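Local coordinates for hydroxymethyldihydropterin pyrophosphokinase-dihydropteroate synthase, putative (Plasmodium vivax, PDB 5Z79), which probably catalyses two successive steps of folate synthesis, pyrophosphorylation of 6-hydroxymethyl-7,8-dihydropterin and condensation of the resulting diphosphate with 4-aminobenzoate to dihydropteroate, at residues A[113-118]-A[213-218]. Sequence-based numbering, arbitrary orientation.
Sequences NEKINE and FNNYTI
Y216 and N117 supply the hydrogen bond between the two loops: Y216 OH donates to N117 O at 2.7 Å. The hydroxyl stands 68° out of the carbonyl plane and uses no carbonyl lone pair; N117 O itself lies level with the ring at its hydroxyl end. N214 CB sits 3.8 Å above the Y216 ring, over the margin of one face. The N214 and I116 side chains cross at about a right angle, N214 OD1 3.3 Å from I116 CD1, while N214 ND2 hydrogen-bonds N13 OD1. N215 projects from the type II' turn F213–Y216, closed by Y216 N to F213 O at 3.2 Å. With N215 CG flanked by both backbone neighbours (chi1 62°), its amide packs, without hydrogen bonding, 3.9 Å from K115 CA (OD1) and 3.8 Å from N113 O (ND2). N113 OD1 meets N215 CB at 3.2 Å, the amide planes 74° apart; this pair and Y216/N117 form the close part. By contrast, E114, K115 and E118 are exposed, their CB atoms turned away from 213-218, and K115 NZ makes a salt bridge with E118 OE2 (3.2 Å), its hydrogen bond weak. The contact thus joins the loop following helix 105-111 to the turn after edge strand 207-213 of the HPPK sheet, with I116 packing on strand 13-21 and F213 on helix 174-188.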
loop_
_atom_site.group_PDB
_atom_site.type_symbol
_atom_site.label_atom_id
_atom_site.label_comp_id
_atom_site.label_asym_id
_atom_site.label_seq_id
_atom_site.Cartn_x
_atom_site.Cartn_y
_atom_site.Cartn_z
ATOM N N ASN A 113 -30.842 -7.869 -33.703
ATOM C CA ASN A 113 -30.569 -8.274 -35.103
ATOM C C ASN A 113 -31.840 -8.350 -36.023
ATOM O O ASN A 113 -31.828 -8.940 -37.121
ATOM C CB ASN A 113 -29.782 -9.593 -35.116
ATOM C CG ASN A 113 -29.187 -9.905 -36.461
ATOM O OD1 ASN A 113 -28.686 -9.047 -37.141
ATOM N ND2 ASN A 113 -29.240 -11.140 -36.840
ATOM N N GLU A 114 -32.925 -7.723 -35.565
ATOM C CA GLU A 114 -34.140 -7.597 -36.365
ATOM C C GLU A 114 -33.971 -6.461 -37.368
ATOM O O GLU A 114 -33.076 -5.592 -37.240
ATOM C CB GLU A 114 -35.371 -7.303 -35.500
ATOM C CG GLU A 114 -35.843 -8.462 -34.639
ATOM C CD GLU A 114 -36.707 -7.975 -33.471
ATOM O OE1 GLU A 114 -37.667 -7.204 -33.753
ATOM O OE2 GLU A 114 -36.428 -8.342 -32.281
ATOM N N LYS A 115 -34.880 -6.458 -38.334
ATOM C CA LYS A 115 -34.827 -5.569 -39.482
ATOM C C LYS A 115 -35.240 -4.174 -39.068
ATOM O O LYS A 115 -36.116 -4.004 -38.222
ATOM C CB LYS A 115 -35.788 -6.099 -40.574
ATOM C CG LYS A 115 -35.530 -5.545 -41.963
ATOM C CD LYS A 115 -36.578 -6.033 -42.944
ATOM C CE LYS A 115 -37.856 -5.197 -42.891
ATOM N NZ LYS A 115 -39.007 -5.899 -43.549
ATOM N N ILE A 116 -34.611 -3.175 -39.666
ATOM C CA ILE A 116 -35.078 -1.809 -39.496
ATOM C C ILE A 116 -35.736 -1.321 -40.804
ATOM O O ILE A 116 -36.893 -0.947 -40.803
ATOM C CB ILE A 116 -33.932 -0.876 -39.030
ATOM C CG1 ILE A 116 -33.556 -1.176 -37.566
ATOM C CG2 ILE A 116 -34.361 0.588 -39.170
ATOM C CD1 ILE A 116 -32.450 -0.313 -36.971
ATOM N N ASN A 117 -34.940 -1.309 -41.876
ATOM C CA ASN A 117 -35.331 -1.013 -43.251
ATOM C C ASN A 117 -34.739 -2.076 -44.160
ATOM O O ASN A 117 -33.709 -2.650 -43.835
ATOM C CB ASN A 117 -34.740 0.315 -43.716
ATOM C CG ASN A 117 -35.315 1.513 -42.992
ATOM O OD1 ASN A 117 -36.390 1.433 -42.404
ATOM N ND2 ASN A 117 -34.603 2.645 -43.045
ATOM N N GLU A 118 -35.356 -2.297 -45.320
ATOM C CA GLU A 118 -34.878 -3.293 -46.305
ATOM C C GLU A 118 -33.581 -2.775 -46.915
ATOM O O GLU A 118 -33.429 -1.561 -47.112
ATOM C CB GLU A 118 -35.902 -3.458 -47.422
ATOM C CG GLU A 118 -37.291 -3.859 -46.963
ATOM C CD GLU A 118 -37.385 -5.353 -46.711
ATOM O OE1 GLU A 118 -36.333 -6.005 -46.523
ATOM O OE2 GLU A 118 -38.520 -5.890 -46.727
ATOM N N PHE A 213 -23.933 -2.036 -40.250
ATOM C CA PHE A 213 -24.987 -1.143 -40.739
ATOM C C PHE A 213 -26.220 -1.983 -40.718
ATOM O O PHE A 213 -26.331 -2.951 -41.451
ATOM C CB PHE A 213 -24.699 -0.655 -42.143
ATOM C CG PHE A 213 -25.529 0.512 -42.573
ATOM C CD1 PHE A 213 -26.851 0.343 -42.977
ATOM C CD2 PHE A 213 -24.976 1.784 -42.644
ATOM C CE1 PHE A 213 -27.607 1.433 -43.410
ATOM C CE2 PHE A 213 -25.727 2.877 -43.067
ATOM C CZ PHE A 213 -27.047 2.702 -43.446
ATOM N N ASN A 214 -26.965 -1.801 -39.671
ATOM C CA ASN A 214 -28.161 -2.567 -39.488
ATOM C C ASN A 214 -27.830 -4.034 -39.396
ATOM O O ASN A 214 -26.717 -4.421 -39.208
ATOM C CB ASN A 214 -29.117 -2.327 -40.628
ATOM C CG ASN A 214 -29.927 -1.079 -40.470
ATOM O OD1 ASN A 214 -30.208 -0.633 -39.395
ATOM N ND2 ASN A 214 -30.325 -0.538 -41.556
ATOM N N ASN A 215 -28.818 -4.869 -39.583
ATOM C CA ASN A 215 -28.551 -6.299 -39.635
ATOM C C ASN A 215 -27.945 -6.798 -40.956
ATOM O O ASN A 215 -27.771 -8.009 -41.130
ATOM C CB ASN A 215 -29.856 -7.074 -39.351
ATOM C CG ASN A 215 -30.964 -6.810 -40.382
ATOM O OD1 ASN A 215 -31.196 -5.687 -40.821
ATOM N ND2 ASN A 215 -31.678 -7.852 -40.737
ATOM N N TYR A 216 -27.616 -5.882 -41.869
ATOM C CA TYR A 216 -27.301 -6.256 -43.250
ATOM C C TYR A 216 -26.034 -7.087 -43.332
ATOM O O TYR A 216 -25.118 -6.901 -42.533
ATOM C CB TYR A 216 -27.152 -5.023 -44.174
ATOM C CG TYR A 216 -28.340 -4.055 -44.292
ATOM C CD1 TYR A 216 -29.599 -4.376 -43.827
ATOM C CD2 TYR A 216 -28.173 -2.818 -44.912
ATOM C CE1 TYR A 216 -30.641 -3.478 -43.931
ATOM C CE2 TYR A 216 -29.211 -1.920 -45.040
ATOM C CZ TYR A 216 -30.452 -2.247 -44.549
ATOM O OH TYR A 216 -31.502 -1.341 -44.687
ATOM N N THR A 217 -26.023 -8.007 -44.295
ATOM C CA THR A 217 -24.870 -8.823 -44.654
ATOM C C THR A 217 -24.587 -8.575 -46.108
ATOM O O THR A 217 -25.326 -9.008 -46.932
ATOM C CB THR A 217 -25.171 -10.330 -44.522
ATOM O OG1 THR A 217 -25.350 -10.683 -43.146
ATOM C CG2 THR A 217 -24.038 -11.178 -45.089
ATOM N N ILE A 218 -23.497 -7.901 -46.420
ATOM C CA ILE A 218 -23.248 -7.384 -47.768
ATOM C C ILE A 218 -21.799 -7.657 -48.220
ATOM O O ILE A 218 -20.861 -7.458 -47.462
ATOM C CB ILE A 218 -23.503 -5.841 -47.786
ATOM C CG1 ILE A 218 -24.997 -5.532 -47.581
ATOM C CG2 ILE A 218 -22.941 -5.201 -49.054
ATOM C CD1 ILE A 218 -25.312 -4.114 -47.189
#